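Local coordinates for protein malonate decarboxylase subunit alpha (Acinetobacter baumannii ATCC 17978, PDB 6MPR) that probably acts as an acyl carrier protein transferase, loading malonate onto the carrier as a thioester for decarboxylation by its malonate decarboxylase complex, at residues D104-E107 against K113-F116; A162-D167 against N171-P176; P244-M249 against I270-A275. All blocks are in the same frame, centred on the assembly; numbering follows the deposited sequence.

Contacts 1 and 2 reach the same parallel sheet, whereas contact 3 joins two helices that lie against a second, mixed sheet on the opposite side of the chain's centre. Contacts 1 and 2 are buried, and contact 3 is partly so. None touches another: the nearest atoms of contacts 1 and 2 are about 14 Å apart, and contact 3 is slightly farther from each. Their chemistry follows their place. Where a helix covers a strand (contact 1) or meets another helix (contact 3), the backbones are already bonded within their own elements and one aromatic or imidazole ring fills the interface. In contact 2, backbone amides and carbonyls pair two short strands, and an Asp-Asn pair closes the turn.

Contact 1: residues D104-E107 against K113-F116; sequences DLFE and KLDF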
loop_
_atom_site.group_PDB
_atom_site.type_symbol
_atom_site.label_atom_id
_atom_site.label_comp_id
_atom_site.label_asym_id
_atom_site.label_seq_id
_atom_site.Cartn_x
_atom_site.Cartn_y
_atom_site.Cartn_z
ATOM N N ASP A 104 -20.826 -22.155 -4.779
ATOM C CA ASP A 104 -21.097 -23.485 -5.319
ATOM C C ASP A 104 -19.816 -24.315 -5.450
ATOM O O ASP A 104 -19.861 -25.548 -5.339
ATOM C CB ASP A 104 -21.784 -23.390 -6.685
ATOM C CG ASP A 104 -23.178 -22.746 -6.625
ATOM O OD1 ASP A 104 -23.727 -22.518 -5.519
ATOM O OD2 ASP A 104 -23.725 -22.456 -7.713
ATOM N N LEU A 105 -18.665 -23.664 -5.670
ATOM C CA LEU A 105 -17.402 -24.405 -5.756
ATOM C C LEU A 105 -17.141 -25.228 -4.500
ATOM O O LEU A 105 -16.593 -26.337 -4.573
ATOM C CB LEU A 105 -16.233 -23.447 -5.982
ATOM C CG LEU A 105 -16.237 -22.660 -7.285
ATOM C CD1 LEU A 105 -15.192 -21.547 -7.228
ATOM C CD2 LEU A 105 -15.997 -23.606 -8.477
ATOM N N PHE A 106 -17.497 -24.687 -3.336
ATOM C CA PHE A 106 -17.250 -25.403 -2.090
ATOM C C PHE A 106 -18.305 -26.464 -1.847
ATOM O O PHE A 106 -17.976 -27.593 -1.465
ATOM C CB PHE A 106 -17.172 -24.404 -0.937
ATOM C CG PHE A 106 -16.062 -23.394 -1.117
ATOM C CD1 PHE A 106 -16.269 -22.226 -1.845
ATOM C CD2 PHE A 106 -14.805 -23.633 -0.592
ATOM C CE1 PHE A 106 -15.238 -21.307 -2.033
ATOM C CE2 PHE A 106 -13.776 -22.732 -0.771
ATOM C CZ PHE A 106 -13.995 -21.554 -1.496
ATOM N N GLU A 107 -19.572 -26.133 -2.093
ATOM C CA GLU A 107 -20.620 -27.144 -2.009
ATOM C C GLU A 107 -20.314 -28.336 -2.901
ATOM O O GLU A 107 -20.532 -29.487 -2.506
ATOM C CB GLU A 107 -21.959 -26.522 -2.386
ATOM C CG GLU A 107 -23.149 -27.400 -2.098
ATOM C CD GLU A 107 -24.445 -26.672 -2.351
ATOM O OE1 GLU A 107 -24.431 -25.422 -2.314
ATOM O OE2 GLU A 107 -25.472 -27.341 -2.596
ATOM N N LYS A 113 -10.437 -24.432 0.415
ATOM C CA LYS A 113 -9.914 -23.313 1.187
ATOM C C LYS A 113 -10.289 -21.988 0.541
ATOM O O LYS A 113 -10.399 -21.877 -0.682
ATOM C CB LYS A 113 -8.389 -23.396 1.320
ATOM C CG LYS A 113 -7.872 -24.610 2.036
ATOM C CD LYS A 113 -6.360 -24.492 2.168
ATOM C CE LYS A 113 -5.720 -25.767 2.665
ATOM N NZ LYS A 113 -4.244 -25.575 2.743
ATOM N N LEU A 114 -10.473 -20.972 1.373
ATOM C CA LEU A 114 -10.832 -19.648 0.880
ATOM C C LEU A 114 -10.073 -18.579 1.646
ATOM O O LEU A 114 -10.101 -18.562 2.879
ATOM C CB LEU A 114 -12.339 -19.402 1.007
ATOM C CG LEU A 114 -12.794 -17.988 0.621
ATOM C CD1 LEU A 114 -12.586 -17.741 -0.897
ATOM C CD2 LEU A 114 -14.246 -17.777 1.028
ATOM N N ASP A 115 -9.385 -17.704 0.911
ATOM C CA ASP A 115 -8.862 -16.445 1.433
ATOM C C ASP A 115 -9.537 -15.327 0.658
ATOM O O ASP A 115 -9.540 -15.354 -0.578
ATOM C CB ASP A 115 -7.342 -16.348 1.290
ATOM C CG ASP A 115 -6.608 -17.095 2.390
ATOM O OD1 ASP A 115 -6.580 -16.604 3.543
ATOM O OD2 ASP A 115 -6.088 -18.192 2.118
ATOM N N PHE A 116 -10.124 -14.363 1.369
ATOM C CA PHE A 116 -10.928 -13.341 0.700
ATOM C C PHE A 116 -10.873 -12.031 1.471
ATOM O O PHE A 116 -10.307 -11.949 2.566
ATOM C CB PHE A 116 -12.391 -13.788 0.506
ATOM C CG PHE A 116 -13.228 -13.788 1.775
ATOM C CD1 PHE A 116 -13.053 -14.766 2.741
ATOM C CD2 PHE A 116 -14.215 -12.832 1.969
ATOM C CE1 PHE A 116 -13.843 -14.781 3.900
ATOM C CE2 PHE A 116 -14.999 -12.828 3.112
ATOM C CZ PHE A 116 -14.803 -13.795 4.090
#
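Phe-106 reaches from the last turn of helix 100-107 to the strand 111-116 and meets it at two neighbouring residues. Its CE2 lies 3.5 Å from Lys-113 O, which sits at the ring edge close to the ring plane, so the slightly positive C-H rim rather than the electron-rich face is turned to the carbonyl oxygen. Next to it, Phe-106 CZ packs against Leu-114 CB at 3.7 Å, and Leu-114 CD1 comes within 4.1 Å of the same CZ. The two side chains cross at about a right angle, ring tip against the base of the leucine. Leu-114 holds CG anti to its own backbone N (chi1 175°), and this brings one methyl of the branch alongside the ring tip while CB keeps the closest approach. A phenylalanine suits this place because it is long enough to bridge the 8.3 Å between Phe-106 CA and Lys-113 CA without any polar group to satisfy. Lys-113 turns its side chain the other way, to an exposed position, and offers the helix only its backbone.

Further out, Met-92 of strand 90-94 touches both Phe-106 and Leu-114, and Leu-135 also lies against the phenylalanine. The strand itself is fixed by backbone bonds on both flanks, Lys-113 and Asp-115 pairing with Met-92, and Leu-114 with Glu-136 and Gly-138. The helix end is tied by a backbone bond between Leu-105 and Ala-111, while Asp-104 and Glu-107 both form salt bridges with Arg-125. Strands 90-94 and 111-116 are parallel neighbours joined through helix 100-107, and the contact is therefore the apolar seam of a beta-alpha-beta crossover, the repeating unit of a Rossmann-like parallel sheet.

Contact 2: residues A162-D167 against N171-P176; sequences AGFMAD and NIYTGP
A beta hairpin with a classic bulge joins these segments: after strand 158-163 the chain turns a corner at Phe-164 and pairs 165-166 antiparallel with 172-173. Tyr-173 O takes two donors, Phe-164 N at 2.8 Å, nearly in line with the carbonyl, and Met-165 N at 3.3 Å, in the carbonyl plane on a lone pair. Tyr-173 N returns a straight bond to Met-165 O (2.8 Å, 170° at the hydrogen). Gly-163, with no side chain to interpose, allows Ile-172 CG2 to within 4.1 Å of its CA. Phe-164 puts its ring edge to Thr-174 O, 3.2 Å from CD2, and its CB beside Tyr-173 CD2, the two rings lying obliquely.

Asp-167 CG lies between its backbone N and carbonyl carbon (chi1 69°), turning the carboxylate back over the loop toward Asn-171. There OD2 accepts from Asn-171 ND2 at 2.9 Å on the syn side, the amide plane 69° from the carboxylate's. Asp-167 OD1 meanwhile takes Gln-169 N, as in an Asx turn; Asn-171 OD1 goes to Ala-216 N. With strand 201-202 along the other side of 165-166, this is a bulged hairpin in a small three-stranded sheet, branching from the end of a central parallel strand.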
loop_
_atom_site.group_PDB
_atom_site.type_symbol
_atom_site.label_atom_id
_atom_site.label_comp_id
_atom_site.label_asym_id
_atom_site.label_seq_id
_atom_site.Cartn_x
_atom_site.Cartn_y
_atom_site.Cartn_z
ATOM N N ALA A 162 -10.944 -10.964 -16.016
ATOM C CA ALA A 162 -11.823 -10.500 -17.085
ATOM C C ALA A 162 -11.386 -9.149 -17.637
ATOM O O ALA A 162 -10.869 -8.299 -16.904
ATOM C CB ALA A 162 -13.271 -10.372 -16.591
ATOM N N GLY A 163 -11.655 -8.940 -18.935
ATOM C CA GLY A 163 -11.416 -7.663 -19.574
ATOM C C GLY A 163 -12.422 -7.404 -20.684
ATOM O O GLY A 163 -13.258 -8.248 -21.007
ATOM N N PHE A 164 -12.337 -6.204 -21.264
ATOM C CA PHE A 164 -13.234 -5.844 -22.360
ATOM C C PHE A 164 -12.808 -6.500 -23.662
ATOM O O PHE A 164 -13.641 -7.041 -24.398
ATOM C CB PHE A 164 -13.268 -4.325 -22.547
ATOM C CG PHE A 164 -14.111 -3.609 -21.540
ATOM C CD1 PHE A 164 -15.497 -3.625 -21.639
ATOM C CD2 PHE A 164 -13.523 -2.898 -20.501
ATOM C CE1 PHE A 164 -16.281 -2.954 -20.712
ATOM C CE2 PHE A 164 -14.303 -2.239 -19.567
ATOM C CZ PHE A 164 -15.677 -2.253 -19.678
ATOM N N MET A 165 -11.516 -6.443 -23.976
ATOM C CA MET A 165 -11.065 -6.819 -25.309
ATOM C C MET A 165 -9.671 -7.422 -25.224
ATOM O O MET A 165 -8.861 -7.026 -24.381
ATOM C CB MET A 165 -11.086 -5.591 -26.236
ATOM C CG MET A 165 -10.783 -5.870 -27.678
ATOM S SD MET A 165 -10.866 -4.343 -28.649
ATOM C CE MET A 165 -12.589 -4.372 -29.156
ATOM N N ALA A 166 -9.415 -8.413 -26.071
ATOM C CA ALA A 166 -8.075 -8.947 -26.248
ATOM C C ALA A 166 -7.768 -9.030 -27.732
ATOM O O ALA A 166 -8.668 -9.198 -28.559
ATOM C CB ALA A 166 -7.906 -10.337 -25.627
ATOM N N ASP A 167 -6.487 -8.908 -28.061
ATOM C CA ASP A 167 -6.040 -9.272 -29.395
ATOM C C ASP A 167 -5.588 -10.734 -29.353
ATOM O O ASP A 167 -5.678 -11.395 -28.318
ATOM C CB ASP A 167 -4.949 -8.320 -29.878
ATOM C CG ASP A 167 -3.634 -8.468 -29.118
ATOM O OD1 ASP A 167 -3.452 -9.425 -28.335
ATOM O OD2 ASP A 167 -2.765 -7.600 -29.314
ATOM N N ASN A 171 -2.733 -9.389 -25.385
ATOM C CA ASN A 171 -2.865 -8.040 -24.837
ATOM C C ASN A 171 -4.317 -7.788 -24.434
ATOM O O ASN A 171 -5.236 -8.102 -25.190
ATOM C CB ASN A 171 -2.436 -7.000 -25.873
ATOM C CG ASN A 171 -0.954 -7.049 -26.185
ATOM O OD1 ASN A 171 -0.117 -6.798 -25.313
ATOM N ND2 ASN A 171 -0.621 -7.332 -27.447
ATOM N N ILE A 172 -4.531 -7.202 -23.249
ATOM C CA ILE A 172 -5.873 -7.019 -22.713
ATOM C C ILE A 172 -6.159 -5.536 -22.549
ATOM O O ILE A 172 -5.339 -4.786 -22.009
ATOM C CB ILE A 172 -6.080 -7.731 -21.355
ATOM C CG1 ILE A 172 -5.489 -9.146 -21.359
ATOM C CG2 ILE A 172 -7.571 -7.793 -21.042
ATOM C CD1 ILE A 172 -6.225 -10.124 -22.266
ATOM N N TYR A 173 -7.345 -5.129 -22.971
ATOM C CA TYR A 173 -7.912 -3.835 -22.608
ATOM C C TYR A 173 -8.924 -4.057 -21.489
ATOM O O TYR A 173 -9.906 -4.785 -21.680
ATOM C CB TYR A 173 -8.570 -3.175 -23.818
ATOM C CG TYR A 173 -9.345 -1.921 -23.483
ATOM C CD1 TYR A 173 -8.708 -0.831 -22.917
ATOM C CD2 TYR A 173 -10.717 -1.842 -23.708
ATOM C CE1 TYR A 173 -9.416 0.317 -22.589
ATOM C CE2 TYR A 173 -11.438 -0.705 -23.389
ATOM C CZ TYR A 173 -10.775 0.376 -22.831
ATOM O OH TYR A 173 -11.476 1.513 -22.499
ATOM N N THR A 174 -8.660 -3.477 -20.307
ATOM C CA THR A 174 -9.591 -3.547 -19.183
ATOM C C THR A 174 -10.311 -2.226 -18.895
ATOM O O THR A 174 -11.368 -2.242 -18.249
ATOM C CB THR A 174 -8.861 -4.011 -17.908
ATOM O OG1 THR A 174 -7.706 -3.191 -17.668
ATOM C CG2 THR A 174 -8.392 -5.443 -18.047
ATOM N N GLY A 175 -9.753 -1.092 -19.326
ATOM C CA GLY A 175 -10.477 0.164 -19.380
ATOM C C GLY A 175 -10.959 0.681 -18.036
ATOM O O GLY A 175 -10.264 0.583 -17.013
ATOM N N PRO A 176 -12.170 1.249 -18.015
ATOM C CA PRO A 176 -12.717 1.760 -16.744
ATOM C C PRO A 176 -12.805 0.703 -15.660
ATOM O O PRO A 176 -12.760 1.045 -14.475
ATOM C CB PRO A 176 -14.112 2.272 -17.131
ATOM C CG PRO A 176 -13.997 2.574 -18.613
ATOM C CD PRO A 176 -13.040 1.545 -19.169
#

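Contact 3: residues P244-M249 against I270-A275; sequences PVHVLM and IGFNTA
Ala-275 N bonds Gly-271 O at 2.8 Å, closing the first turn of the helix that presents Phe-272 to His-246. Gly-271 occupies the N-cap of that helix. Phe-272 CB stands over the centre of the imidazole, 3.6 Å from the His-246 ring centroid and only 10° off its normal, a CH-pi contact. The opposite face of this ring is covered by Val-245 CG1, 4.2 Å above the plane, so the imidazole is sandwiched between aliphatic carbons. With CG anti to the carbonyl carbon (chi1 -58°), His-246 directs its ring toward the second helix, and ND1 is hydrogen-bonded to Lys-243 N, which fixes the ring's rotation. Histidine fits here because it pairs a flat surface for packing with a nitrogen that can meet a backbone amide near its own helix start.

The phenyl ring of Phe-272 leads away from the other segment, its plane at 32° to the imidazole; the Phe-272 side chain also touches His-241. The backbones come close, His-246 CA being 4.9 Å from Asn-273 CA. Met-433 of strand 429-433 touches Met-249 from the sheet. Strand 265-268 lies in sequence between the two helices, whose N-terminal turns pack together here in the alpha-beta architecture of a Rossmann-like domain.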
loop_
_atom_site.group_PDB
_atom_site.type_symbol
_atom_site.label_atom_id
_atom_site.label_comp_id
_atom_site.label_asym_id
_atom_site.label_seq_id
_atom_site.Cartn_x
_atom_site.Cartn_y
_atom_site.Cartn_z
ATOM N N PRO A 244 -34.155 13.461 5.764
ATOM C CA PRO A 244 -33.653 14.571 6.597
ATOM C C PRO A 244 -32.547 14.186 7.570
ATOM O O PRO A 244 -31.600 14.961 7.745
ATOM C CB PRO A 244 -34.915 15.034 7.337
ATOM C CG PRO A 244 -36.015 14.771 6.367
ATOM C CD PRO A 244 -35.627 13.491 5.647
ATOM N N VAL A 245 -32.633 13.012 8.203
ATOM C CA VAL A 245 -31.592 12.600 9.147
ATOM C C VAL A 245 -30.234 12.490 8.448
ATOM O O VAL A 245 -29.191 12.829 9.028
ATOM C CB VAL A 245 -31.987 11.280 9.850
ATOM C CG1 VAL A 245 -32.110 10.122 8.855
ATOM C CG2 VAL A 245 -30.973 10.926 10.940
ATOM N N HIS A 246 -30.218 12.007 7.195
ATOM C CA HIS A 246 -28.957 11.934 6.457
ATOM C C HIS A 246 -28.403 13.329 6.203
ATOM O O HIS A 246 -27.190 13.551 6.301
ATOM C CB HIS A 246 -29.146 11.204 5.129
ATOM C CG HIS A 246 -29.677 9.809 5.264
ATOM N ND1 HIS A 246 -30.750 9.355 4.532
ATOM C CD2 HIS A 246 -29.278 8.768 6.033
ATOM C CE1 HIS A 246 -30.995 8.095 4.845
ATOM N NE2 HIS A 246 -30.112 7.713 5.751
ATOM N N VAL A 247 -29.282 14.272 5.861
ATOM C CA VAL A 247 -28.874 15.656 5.621
ATOM C C VAL A 247 -28.319 16.291 6.894
ATOM O O VAL A 247 -27.296 16.982 6.862
ATOM C CB VAL A 247 -30.063 16.458 5.067
ATOM C CG1 VAL A 247 -29.712 17.940 4.943
ATOM C CG2 VAL A 247 -30.524 15.876 3.737
ATOM N N LEU A 248 -28.989 16.071 8.027
ATOM C CA LEU A 248 -28.515 16.609 9.303
ATOM C C LEU A 248 -27.109 16.109 9.621
ATOM O O LEU A 248 -26.220 16.891 9.977
ATOM C CB LEU A 248 -29.491 16.232 10.423
ATOM C CG LEU A 248 -29.196 16.692 11.856
ATOM C CD1 LEU A 248 -29.194 18.203 11.975
ATOM C CD2 LEU A 248 -30.222 16.067 12.840
ATOM N N MET A 249 -26.890 14.805 9.488
ATOM C CA MET A 249 -25.572 14.248 9.765
ATOM C C MET A 249 -24.536 14.769 8.775
ATOM O O MET A 249 -23.388 15.032 9.151
ATOM C CB MET A 249 -25.653 12.719 9.744
ATOM C CG MET A 249 -26.448 12.163 10.931
ATOM S SD MET A 249 -26.830 10.422 10.728
ATOM C CE MET A 249 -25.217 9.697 10.939
ATOM N N ILE A 270 -19.514 4.392 0.626
ATOM C CA ILE A 270 -20.764 4.672 -0.075
ATOM C C ILE A 270 -21.959 4.419 0.847
ATOM O O ILE A 270 -22.033 3.393 1.537
ATOM C CB ILE A 270 -20.851 3.842 -1.368
ATOM C CG1 ILE A 270 -22.186 4.075 -2.076
ATOM C CG2 ILE A 270 -20.673 2.363 -1.092
ATOM C CD1 ILE A 270 -22.217 5.318 -2.891
ATOM N N GLY A 271 -22.894 5.364 0.867
ATOM C CA GLY A 271 -24.133 5.214 1.623
ATOM C C GLY A 271 -24.926 6.501 1.523
ATOM O O GLY A 271 -24.461 7.504 0.975
ATOM N N PHE A 272 -26.149 6.464 2.060
ATOM C CA PHE A 272 -26.978 7.663 1.997
ATOM C C PHE A 272 -26.399 8.771 2.863
ATOM O O PHE A 272 -26.566 9.952 2.544
ATOM C CB PHE A 272 -28.418 7.356 2.416
ATOM C CG PHE A 272 -29.159 6.464 1.447
ATOM C CD1 PHE A 272 -29.354 6.862 0.129
ATOM C CD2 PHE A 272 -29.662 5.240 1.852
ATOM C CE1 PHE A 272 -30.037 6.062 -0.763
ATOM C CE2 PHE A 272 -30.347 4.427 0.965
ATOM C CZ PHE A 272 -30.523 4.835 -0.348
ATOM N N ASN A 273 -25.718 8.407 3.955
ATOM C CA ASN A 273 -25.079 9.407 4.804
ATOM C C ASN A 273 -24.030 10.196 4.026
ATOM O O ASN A 273 -23.987 11.430 4.092
ATOM C CB ASN A 273 -24.458 8.730 6.027
ATOM C CG ASN A 273 -23.542 7.575 5.659
ATOM O OD1 ASN A 273 -23.746 6.885 4.653
ATOM N ND2 ASN A 273 -22.520 7.355 6.480
ATOM N N THR A 274 -23.178 9.502 3.277
ATOM C CA THR A 274 -22.124 10.223 2.566
ATOM C C THR A 274 -22.618 10.795 1.244
ATOM O O THR A 274 -22.063 11.787 0.763
ATOM C CB THR A 274 -20.905 9.315 2.353
ATOM O OG1 THR A 274 -21.304 8.077 1.739
ATOM C CG2 THR A 274 -20.207 9.028 3.686
ATOM N N ALA A 275 -23.654 10.195 0.643
ATOM C CA ALA A 275 -24.251 10.792 -0.551
ATOM C C ALA A 275 -24.830 12.165 -0.233
ATOM O O ALA A 275 -24.697 13.110 -1.024
ATOM C CB ALA A 275 -25.329 9.875 -1.118
#